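Local structure of alpha,alpha-trehalose-phosphate synthase (UDP-forming) (Burkholderia multivorans, 5UOF) at residues D83-G88 / Y141-F146; G88-T93 / A113-V118; L94-H99 / D103-D108. The protein belongs to glycosyltransferase family 20 and has the GT-B fold, with two Rossmann-like domains, each built on its own central sheet. All coordinates share one frame; numbering follows the deposited sequence.

Contact 1: residues D83-G88 / Y141-F146; sequences DQYYRG and YHLLPF
In Y85 the ring swings opposite the backbone N (chi1 -170°), while H142 turns CG to the side of its backbone N (chi1 -63°). These torsions lay the phenol ring against the root of the histidine. Y85 CE1 comes 3.5 Å from H142 CB. The two ring planes are near parallel, at 18°, but slid apart, with centroids at 5.2 Å and little overlap. Further out, Y85 OH passes beside the leucine branch point, 3.3 Å from L143 CG. L143 CD2 lies at the edge of the ring, near its plane. The hydroxyl has its polar partner outside the two segments, at N17 OD1.

Y86 completes an aromatic cluster with Y85 and H142. It turns an edge to the face of the imidazole in a T-shaped pair, with Y86 CD1 4.2 Å from H142 CE1. Y141 CE2 lies over the opposite imidazole face, toward its rim. The cluster lies in the N-terminal Rossmann-like domain. It joins the end of helix 79-86 to the loop that leads from strand 135-139 to helix 146-152.

Polar contacts are sparse. H142 ND1 makes a weak, bent hydrogen bond to Y85 O, at 3.4 Å. A water can donate to Y85 O (2.8 Å) and to H142 O (3.2 Å), but it has fewer protons than acceptors within reach, so the bridge may be shared. H142 O also accepts a hydrogen bond from N119 ND2 of helix 109-127. A 1,2-ethanediol, probably from the crystallisation liquor, lies about 3 Å from the H142 side chain at the nearest atoms.

Contact 2: residues G88-T93 / A113-V118; sequences GFSNAT and AGYLRV. With EDO (1,2-ethanediol), chain I; EDO (1,2-ethanediol), chain J.
Y115 meets F89 along most of its length. The two CB atoms, Y115 CB and F89 CB, are 4.0 Å apart. Both side chains then leave with CG anti to the backbone N (chi1 174° in Y115, 170° in F89), and the rings come together between the helices. Y115 CG is 3.6 Å from F89 CD2. The rings approach closest at Y115 CD2 to F89 CD2, 3.3 Å, where the phenylalanine atom sits over one tyrosine face, toward its rim. Y115 CE2 follows at 3.6 Å from F89 CE2. The planes are inclined at 46°, an oblique pairing. On the other side of the ring, S90 OG nears Y115 CD1 and CE1, but the serine has two conformers, so the closeness is doubtful. At the tip, Y115 OH reaches beyond both segments and hydrogen-bonds Y141 O.

One 1,2-ethanediol gives a hydrogen bond from O1 to L116 O at 2.8 Å. A second bonds weakly to N91 OD1, which is also hydrogen-bonded to Y141 OH. Both diols probably come from the crystallisation liquor. Helices 89-98 and 109-127 therefore meet here mainly through buried aromatic carbon, while Y115 OH finds its polar partner in the loop after strand 135-139.

Contact 3: residues L94-H99 / D103-D108; sequences LWPVFH and DLARFD
The kinked end of helix 89-98 packs against the loop that leads on to helix 109-127, with P96 facing A105. P96 has no N-H to bond to the turn before it, and the helix kinks there. P96 CB is 4.0 Å from L104 CB, and P96 CG lies 3.9 Å from A105 CA. With chi1 at 171°, V97 CG2 stands beside the backbone N and touches A105 CB at 3.6 Å. The side chains meet through apolar carbon alone.

Each segment is held in shape by its own polar bonds. H99 ND1 donates to W95 O at 2.8 Å, nearly straight at 161°. H99 N reaches the same oxygen from the opposite face of its plane, so two bonds grip it. H99 ND1 lies over one face of the W95 ring, toward its rim. In the loop, R106 NH1 bonds D103 O at 2.8 Å and A105 O at 2.9 Å. It sits above both carbonyl planes.

Around this pair, A92 and R106 share a backbone hydrogen bond. F107 packs on F89 and T93 of helix 89-98, on Y112 of helix 109-127 and on Y414 of the second subunit.

From the N terminus, the chain runs down helix 79-86, turns at G88 and enters helix 89-98. G88 belongs to both contact 1 and contact 2. Contact 3 closes the first and shortest loop, just after helix 89-98. Contact 2 closes a wider one, when the chain returns along helix 109-127. Contact 1 closes the widest, after strand 135-139. The three loops lie one within another and none cross. Helix 89-98 serves contacts 2 and 3, and S90 O probably accepts from W95 N between them. A probable hydrogen bond from N91 ND2 to Y86 O joins contacts 1 and 2. The three contacts together tie helices 79-86, 89-98 and 109-127 to the loop after strand 135-139.

Contact 1: residues D83-G88 / Y141-F146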
loop_
_atom_site.group_PDB
_atom_site.type_symbol
_atom_site.label_atom_id
_atom_site.label_comp_id
_atom_site.label_asym_id
_atom_site.label_seq_id
_atom_site.Cartn_x
_atom_site.Cartn_y
_atom_site.Cartn_z
ATOM N N ASP A 83 14.827 -23.795 -1.409
ATOM C CA ASP A 83 14.873 -22.506 -2.094
ATOM C C ASP A 83 13.486 -22.063 -2.533
ATOM O O ASP A 83 13.123 -20.892 -2.370
ATOM C CB ASP A 83 15.820 -22.570 -3.293
ATOM C CG ASP A 83 17.290 -22.582 -2.885
ATOM O OD1 ASP A 83 17.600 -22.247 -1.721
ATOM O OD2 ASP A 83 18.139 -22.919 -3.737
ATOM N N GLN A 84 12.691 -22.980 -3.090
ATOM C CA GLN A 84 11.362 -22.610 -3.573
ATOM C C GLN A 84 10.397 -22.284 -2.439
ATOM O O GLN A 84 9.426 -21.549 -2.658
ATOM C CB GLN A 84 10.796 -23.733 -4.450
ATOM C CG GLN A 84 11.604 -23.954 -5.725
ATOM C CD GLN A 84 10.965 -24.946 -6.684
ATOM O OE1 GLN A 84 10.245 -25.854 -6.269
ATOM N NE2 GLN A 84 11.232 -24.775 -7.977
ATOM N N TYR A 85 10.646 -22.805 -1.235
ATOM C CA TYR A 85 9.806 -22.557 -0.072
ATOM C C TYR A 85 10.223 -21.288 0.667
ATOM O O TYR A 85 9.369 -20.479 1.028
ATOM C CB TYR A 85 9.859 -23.769 0.865
ATOM C CG TYR A 85 8.865 -23.773 2.018
ATOM C CD1 TYR A 85 9.064 -22.978 3.148
ATOM C CD2 TYR A 85 7.755 -24.614 1.998
ATOM C CE1 TYR A 85 8.167 -23.005 4.221
ATOM C CE2 TYR A 85 6.854 -24.645 3.056
ATOM C CZ TYR A 85 7.067 -23.849 4.167
ATOM O OH TYR A 85 6.174 -23.895 5.222
ATOM N N TYR A 86 11.527 -21.092 0.893
ATOM C CA TYR A 86 12.013 -19.999 1.734
ATOM C C TYR A 86 12.707 -18.867 0.983
ATOM O O TYR A 86 12.840 -17.772 1.547
ATOM C CB TYR A 86 12.991 -20.533 2.790
ATOM C CG TYR A 86 12.316 -21.367 3.847
ATOM C CD1 TYR A 86 11.494 -20.774 4.799
ATOM C CD2 TYR A 86 12.498 -22.746 3.893
ATOM C CE1 TYR A 86 10.868 -21.531 5.774
ATOM C CE2 TYR A 86 11.877 -23.519 4.869
ATOM C CZ TYR A 86 11.065 -22.901 5.806
ATOM O OH TYR A 86 10.439 -23.655 6.768
ATOM N N ARG A 87 13.171 -19.095 -0.241
ATOM C CA ARG A 87 13.934 -18.094 -0.990
ATOM C C ARG A 87 13.304 -17.864 -2.349
ATOM O O ARG A 87 13.978 -17.796 -3.382
ATOM C CB ARG A 87 15.393 -18.508 -1.130
ATOM C CG ARG A 87 16.106 -18.703 0.190
ATOM C CD ARG A 87 17.588 -18.966 -0.002
ATOM N NE ARG A 87 18.280 -17.806 -0.556
ATOM C CZ ARG A 87 18.766 -17.739 -1.791
ATOM N NH1 ARG A 87 18.652 -18.776 -2.613
ATOM N NH2 ARG A 87 19.376 -16.635 -2.203
ATOM N N GLY A 88 11.977 -17.770 -2.359
ATOM C CA GLY A 88 11.266 -17.578 -3.601
ATOM C C GLY A 88 10.045 -16.704 -3.432
ATOM O O GLY A 88 10.121 -15.629 -2.842
ATOM N N TYR A 141 1.923 -17.813 5.879
ATOM C CA TYR A 141 1.832 -17.513 4.456
ATOM C C TYR A 141 2.637 -18.464 3.570
ATOM O O TYR A 141 2.324 -18.570 2.378
ATOM C CB TYR A 141 2.258 -16.054 4.221
ATOM C CG TYR A 141 3.690 -15.753 4.598
ATOM C CD1 TYR A 141 4.051 -15.501 5.923
ATOM C CD2 TYR A 141 4.689 -15.744 3.631
ATOM C CE1 TYR A 141 5.367 -15.250 6.260
ATOM C CE2 TYR A 141 6.001 -15.485 3.957
ATOM C CZ TYR A 141 6.335 -15.240 5.273
ATOM O OH TYR A 141 7.651 -14.992 5.592
ATOM N N HIS A 142 3.671 -19.134 4.098
ATOM C CA HIS A 142 4.413 -20.082 3.268
ATOM C C HIS A 142 3.549 -21.258 2.857
ATOM O O HIS A 142 3.872 -21.944 1.878
ATOM C CB HIS A 142 5.645 -20.634 4.003
ATOM C CG HIS A 142 6.674 -19.602 4.365
ATOM N ND1 HIS A 142 7.522 -19.037 3.436
ATOM C CD2 HIS A 142 7.020 -19.071 5.560
ATOM C CE1 HIS A 142 8.332 -18.186 4.040
ATOM N NE2 HIS A 142 8.047 -18.188 5.329
ATOM N N LEU A 143 2.473 -21.520 3.606
ATOM C CA LEU A 143 1.632 -22.697 3.408
ATOM C C LEU A 143 0.219 -22.316 2.995
ATOM O O LEU A 143 -0.704 -23.115 3.137
ATOM C CB LEU A 143 1.593 -23.537 4.686
ATOM C CG LEU A 143 2.891 -24.228 5.075
ATOM C CD1 LEU A 143 2.871 -24.647 6.545
ATOM C CD2 LEU A 143 3.121 -25.417 4.156
ATOM N N LEU A 144 0.023 -21.089 2.526
ATOM C CA LEU A 144 -1.308 -20.668 2.094
ATOM C C LEU A 144 -2.000 -21.641 1.132
ATOM O O LEU A 144 -3.186 -21.940 1.351
ATOM C CB LEU A 144 -1.182 -19.250 1.523
ATOM C CG LEU A 144 -2.483 -18.499 1.295
ATOM C CD1 LEU A 144 -2.228 -17.033 1.505
ATOM C CD2 LEU A 144 -2.970 -18.768 -0.119
ATOM N N PRO A 145 -1.357 -22.181 0.091
ATOM C CA PRO A 145 -2.063 -23.096 -0.819
ATOM C C PRO A 145 -2.273 -24.503 -0.274
ATOM O O PRO A 145 -2.747 -25.372 -1.017
ATOM C CB PRO A 145 -1.145 -23.141 -2.057
ATOM C CG PRO A 145 -0.112 -22.077 -1.861
ATOM C CD PRO A 145 0.010 -21.904 -0.383
ATOM N N PHE A 146 -1.967 -24.758 0.999
ATOM C CA PHE A 146 -1.884 -26.139 1.480
ATOM C C PHE A 146 -3.250 -26.827 1.472
ATOM O O PHE A 146 -3.361 -27.985 1.047
ATOM C CB PHE A 146 -1.268 -26.157 2.879
ATOM C CG PHE A 146 -0.771 -27.519 3.313
ATOM C CD1 PHE A 146 0.485 -27.973 2.929
ATOM C CD2 PHE A 146 -1.546 -28.321 4.132
ATOM C CE1 PHE A 146 0.951 -29.216 3.343
ATOM C CE2 PHE A 146 -1.085 -29.556 4.553
ATOM C CZ PHE A 146 0.164 -30.003 4.159
HETATM O O HOH W 1 6.671 -21.086 0.614
#

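Contact 2: residues G88-T93 / A113-V118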
loop_
_atom_site.group_PDB
_atom_site.type_symbol
_atom_site.label_atom_id
_atom_site.label_comp_id
_atom_site.label_asym_id
_atom_site.label_seq_id
_atom_site.Cartn_x
_atom_site.Cartn_y
_atom_site.Cartn_z
ATOM N N GLY A 88 11.977 -17.770 -2.359
ATOM C CA GLY A 88 11.266 -17.578 -3.601
ATOM C C GLY A 88 10.045 -16.704 -3.432
ATOM O O GLY A 88 10.121 -15.629 -2.842
ATOM N N PHE A 89 8.899 -17.195 -3.896
ATOM C CA PHE A 89 7.716 -16.349 -4.037
ATOM C C PHE A 89 7.194 -15.847 -2.692
ATOM O O PHE A 89 6.793 -14.682 -2.575
ATOM C CB PHE A 89 6.625 -17.131 -4.781
ATOM C CG PHE A 89 5.278 -16.460 -4.772
ATOM C CD1 PHE A 89 4.988 -15.440 -5.677
ATOM C CD2 PHE A 89 4.303 -16.853 -3.870
ATOM C CE1 PHE A 89 3.749 -14.823 -5.665
ATOM C CE2 PHE A 89 3.054 -16.252 -3.856
ATOM C CZ PHE A 89 2.774 -15.220 -4.752
ATOM N N SER A 90 7.188 -16.704 -1.663
ATOM C CA SER A 90 6.630 -16.320 -0.363
ATOM C C SER A 90 7.353 -15.111 0.210
ATOM O O SER A 90 6.732 -14.172 0.717
ATOM C CB SER A 90 6.727 -17.478 0.633
ATOM O OG SER A 90 5.975 -18.595 0.237
ATOM N N ASN A 91 8.678 -15.132 0.167
ATOM C CA ASN A 91 9.419 -14.036 0.780
ATOM C C ASN A 91 9.762 -12.923 -0.201
ATOM O O ASN A 91 9.949 -11.775 0.223
ATOM C CB ASN A 91 10.687 -14.575 1.445
ATOM C CG ASN A 91 10.386 -15.303 2.760
ATOM O OD1 ASN A 91 9.527 -14.874 3.541
ATOM N ND2 ASN A 91 11.079 -16.407 3.000
ATOM N N ALA A 92 9.830 -13.221 -1.496
ATOM C CA ALA A 92 10.113 -12.180 -2.476
ATOM C C ALA A 92 8.876 -11.409 -2.901
ATOM O O ALA A 92 9.012 -10.276 -3.365
ATOM C CB ALA A 92 10.780 -12.774 -3.729
ATOM N N THR A 93 7.682 -11.992 -2.769
ATOM C CA THR A 93 6.462 -11.345 -3.248
ATOM C C THR A 93 5.414 -11.219 -2.152
ATOM O O THR A 93 4.965 -10.110 -1.865
ATOM C CB THR A 93 5.864 -12.115 -4.445
ATOM O OG1 THR A 93 6.847 -12.275 -5.467
ATOM C CG2 THR A 93 4.678 -11.358 -5.031
ATOM N N ALA A 113 5.272 -20.804 -9.499
ATOM C CA ALA A 113 5.043 -22.219 -9.779
ATOM C C ALA A 113 5.740 -23.096 -8.746
ATOM O O ALA A 113 5.196 -24.128 -8.329
ATOM C CB ALA A 113 5.524 -22.578 -11.186
ATOM N N GLY A 114 6.943 -22.699 -8.322
ATOM C CA GLY A 114 7.667 -23.486 -7.331
ATOM C C GLY A 114 6.987 -23.493 -5.975
ATOM O O GLY A 114 7.001 -24.501 -5.266
ATOM N N TYR A 115 6.416 -22.355 -5.586
ATOM C CA TYR A 115 5.623 -22.242 -4.361
ATOM C C TYR A 115 4.443 -23.202 -4.370
ATOM O O TYR A 115 4.225 -23.961 -3.410
ATOM C CB TYR A 115 5.157 -20.794 -4.264
ATOM C CG TYR A 115 4.197 -20.400 -3.183
ATOM C CD1 TYR A 115 4.570 -20.416 -1.852
ATOM C CD2 TYR A 115 2.947 -19.893 -3.506
ATOM C CE1 TYR A 115 3.695 -19.991 -0.861
ATOM C CE2 TYR A 115 2.077 -19.454 -2.531
ATOM C CZ TYR A 115 2.457 -19.507 -1.206
ATOM O OH TYR A 115 1.601 -19.060 -0.221
ATOM N N LEU A 116 3.678 -23.203 -5.466
ATOM C CA LEU A 116 2.602 -24.179 -5.601
ATOM C C LEU A 116 3.143 -25.604 -5.553
ATOM O O LEU A 116 2.562 -26.475 -4.889
ATOM C CB LEU A 116 1.833 -23.945 -6.899
ATOM C CG LEU A 116 1.224 -22.547 -7.070
ATOM C CD1 LEU A 116 0.294 -22.520 -8.284
ATOM C CD2 LEU A 116 0.523 -22.066 -5.801
ATOM N N ARG A 117 4.268 -25.852 -6.229
ATOM C CA ARG A 117 4.794 -27.211 -6.328
ATOM C C ARG A 117 5.177 -27.761 -4.960
ATOM O O ARG A 117 4.834 -28.901 -4.622
ATOM C CB ARG A 117 6.000 -27.258 -7.271
ATOM C CG ARG A 117 6.552 -28.688 -7.435
ATOM C CD ARG A 117 7.944 -28.716 -8.066
ATOM N NE ARG A 117 8.958 -28.152 -7.174
ATOM C CZ ARG A 117 9.501 -28.801 -6.143
ATOM N NH1 ARG A 117 9.131 -30.051 -5.863
ATOM N NH2 ARG A 117 10.419 -28.202 -5.391
ATOM N N VAL A 118 5.885 -26.968 -4.152
ATOM C CA VAL A 118 6.329 -27.495 -2.864
ATOM C C VAL A 118 5.155 -27.660 -1.914
ATOM O O VAL A 118 5.139 -28.593 -1.101
ATOM C CB VAL A 118 7.438 -26.626 -2.247
ATOM C CG1 VAL A 118 8.669 -26.662 -3.133
ATOM C CG2 VAL A 118 6.960 -25.197 -2.000
HETATM C C1 EDO I . -0.994 -25.969 -4.234
HETATM O O1 EDO I . -0.180 -26.523 -5.265
HETATM C C2 EDO I . -2.369 -25.649 -4.792
HETATM O O2 EDO I . -3.116 -26.852 -5.012
HETATM C C1 EDO J . 11.226 -12.392 5.434
HETATM O O1 EDO J . 11.510 -12.347 4.032
HETATM C C2 EDO J . 11.443 -11.004 6.013
HETATM O O2 EDO J . 12.765 -10.558 5.691
#

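Contact 3: residues L94-H99 / D103-D108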
loop_
_atom_site.group_PDB
_atom_site.type_symbol
_atom_site.label_atom_id
_atom_site.label_comp_id
_atom_site.label_asym_id
_atom_site.label_seq_id
_atom_site.Cartn_x
_atom_site.Cartn_y
_atom_site.Cartn_z
ATOM N N LEU A 94 5.005 -12.329 -1.535
ATOM C CA LEU A 94 3.926 -12.291 -0.551
ATOM C C LEU A 94 4.301 -11.441 0.651
ATOM O O LEU A 94 3.603 -10.482 1.005
ATOM C CB LEU A 94 3.586 -13.706 -0.081
ATOM C CG LEU A 94 2.755 -14.568 -1.013
ATOM C CD1 LEU A 94 2.328 -15.840 -0.303
ATOM C CD2 LEU A 94 1.556 -13.771 -1.501
ATOM N N TRP A 95 5.406 -11.791 1.302
ATOM C CA TRP A 95 5.794 -11.073 2.516
ATOM C C TRP A 95 5.885 -9.567 2.307
ATOM O O TRP A 95 5.260 -8.827 3.085
ATOM C CB TRP A 95 7.105 -11.643 3.077
ATOM C CG TRP A 95 7.439 -11.060 4.421
ATOM C CD1 TRP A 95 7.118 -11.580 5.640
ATOM C CD2 TRP A 95 8.134 -9.836 4.674
ATOM N NE1 TRP A 95 7.576 -10.754 6.643
ATOM C CE2 TRP A 95 8.200 -9.676 6.075
ATOM C CE3 TRP A 95 8.703 -8.857 3.853
ATOM C CZ2 TRP A 95 8.819 -8.581 6.672
ATOM C CZ3 TRP A 95 9.316 -7.766 4.447
ATOM C CH2 TRP A 95 9.371 -7.643 5.848
ATOM N N PRO A 96 6.604 -9.034 1.308
ATOM C CA PRO A 96 6.660 -7.567 1.216
ATOM C C PRO A 96 5.314 -6.929 0.914
ATOM O O PRO A 96 5.004 -5.877 1.493
ATOM C CB PRO A 96 7.693 -7.311 0.104
ATOM C CG PRO A 96 7.753 -8.593 -0.680
ATOM C CD PRO A 96 7.539 -9.663 0.352
ATOM N N VAL A 97 4.494 -7.520 0.039
ATOM C CA VAL A 97 3.213 -6.892 -0.275
ATOM C C VAL A 97 2.296 -6.911 0.941
ATOM O O VAL A 97 1.625 -5.917 1.243
ATOM C CB VAL A 97 2.543 -7.565 -1.485
ATOM C CG1 VAL A 97 1.109 -7.027 -1.634
ATOM C CG2 VAL A 97 3.350 -7.295 -2.763
ATOM N N PHE A 98 2.260 -8.034 1.669
ATOM C CA PHE A 98 1.392 -8.106 2.843
ATOM C C PHE A 98 1.860 -7.174 3.954
ATOM O O PHE A 98 1.062 -6.835 4.836
ATOM C CB PHE A 98 1.315 -9.535 3.382
ATOM C CG PHE A 98 0.427 -10.468 2.581
ATOM C CD1 PHE A 98 0.333 -10.375 1.196
ATOM C CD2 PHE A 98 -0.281 -11.471 3.227
ATOM C CE1 PHE A 98 -0.464 -11.274 0.470
ATOM C CE2 PHE A 98 -1.086 -12.354 2.523
ATOM C CZ PHE A 98 -1.172 -12.262 1.133
ATOM N N HIS A 99 3.131 -6.760 3.947
ATOM C CA HIS A 99 3.598 -5.738 4.885
ATOM C C HIS A 99 3.585 -4.354 4.261
ATOM O O HIS A 99 4.287 -3.448 4.740
ATOM C CB HIS A 99 4.980 -6.096 5.429
ATOM C CG HIS A 99 4.957 -7.273 6.356
ATOM N ND1 HIS A 99 4.933 -8.575 5.904
ATOM C CD2 HIS A 99 4.892 -7.345 7.711
ATOM C CE1 HIS A 99 4.874 -9.399 6.938
ATOM N NE2 HIS A 99 4.853 -8.676 8.046
ATOM N N ASP A 103 6.822 -1.837 -3.190
ATOM C CA ASP A 103 8.049 -1.418 -3.858
ATOM C C ASP A 103 9.162 -2.447 -3.733
ATOM O O ASP A 103 10.096 -2.434 -4.542
ATOM C CB ASP A 103 8.543 -0.089 -3.284
ATOM C CG ASP A 103 8.825 -0.168 -1.791
ATOM O OD1 ASP A 103 7.885 -0.429 -1.007
ATOM O OD2 ASP A 103 9.997 0.028 -1.396
ATOM N N LEU A 104 9.096 -3.325 -2.735
ATOM C CA LEU A 104 10.138 -4.329 -2.546
ATOM C C LEU A 104 9.799 -5.660 -3.197
ATOM O O LEU A 104 10.672 -6.537 -3.282
ATOM C CB LEU A 104 10.389 -4.552 -1.052
ATOM C CG LEU A 104 10.914 -3.332 -0.297
ATOM C CD1 LEU A 104 11.123 -3.693 1.173
ATOM C CD2 LEU A 104 12.191 -2.797 -0.919
ATOM N N ALA A 105 8.564 -5.823 -3.658
ATOM C CA ALA A 105 8.125 -7.094 -4.210
ATOM C C ALA A 105 8.771 -7.345 -5.564
ATOM O O ALA A 105 8.972 -6.420 -6.361
ATOM C CB ALA A 105 6.605 -7.108 -4.351
ATOM N N ARG A 106 9.102 -8.613 -5.816
ATOM C CA ARG A 106 9.710 -9.057 -7.075
ATOM C C ARG A 106 8.992 -10.332 -7.507
ATOM O O ARG A 106 9.435 -11.442 -7.193
ATOM C CB ARG A 106 11.213 -9.292 -6.923
ATOM C CG ARG A 106 12.000 -8.080 -6.409
ATOM C CD ARG A 106 12.011 -6.930 -7.420
ATOM N NE ARG A 106 12.880 -5.831 -6.987
ATOM C CZ ARG A 106 12.463 -4.722 -6.375
ATOM N NH1 ARG A 106 11.174 -4.531 -6.120
ATOM N NH2 ARG A 106 13.341 -3.791 -6.023
ATOM N N PHE A 107 7.914 -10.187 -8.274
ATOM C CA PHE A 107 7.180 -11.357 -8.736
ATOM C C PHE A 107 7.895 -12.084 -9.878
ATOM O O PHE A 107 8.385 -11.468 -10.828
ATOM C CB PHE A 107 5.775 -10.973 -9.188
ATOM C CG PHE A 107 5.025 -12.136 -9.774
ATOM C CD1 PHE A 107 4.493 -13.118 -8.944
ATOM C CD2 PHE A 107 4.872 -12.262 -11.143
ATOM C CE1 PHE A 107 3.812 -14.220 -9.478
ATOM C CE2 PHE A 107 4.201 -13.352 -11.685
ATOM C CZ PHE A 107 3.660 -14.329 -10.848
ATOM N N ASP A 108 7.919 -13.410 -9.799
ATOM C CA ASP A 108 8.518 -14.230 -10.847
ATOM C C ASP A 108 7.653 -15.462 -11.065
ATOM O O ASP A 108 7.373 -16.200 -10.118
ATOM C CB ASP A 108 9.951 -14.634 -10.486
ATOM C CG ASP A 108 10.568 -15.561 -11.515
ATOM O OD1 ASP A 108 11.077 -15.083 -12.554
ATOM O OD2 ASP A 108 10.520 -16.773 -11.294
#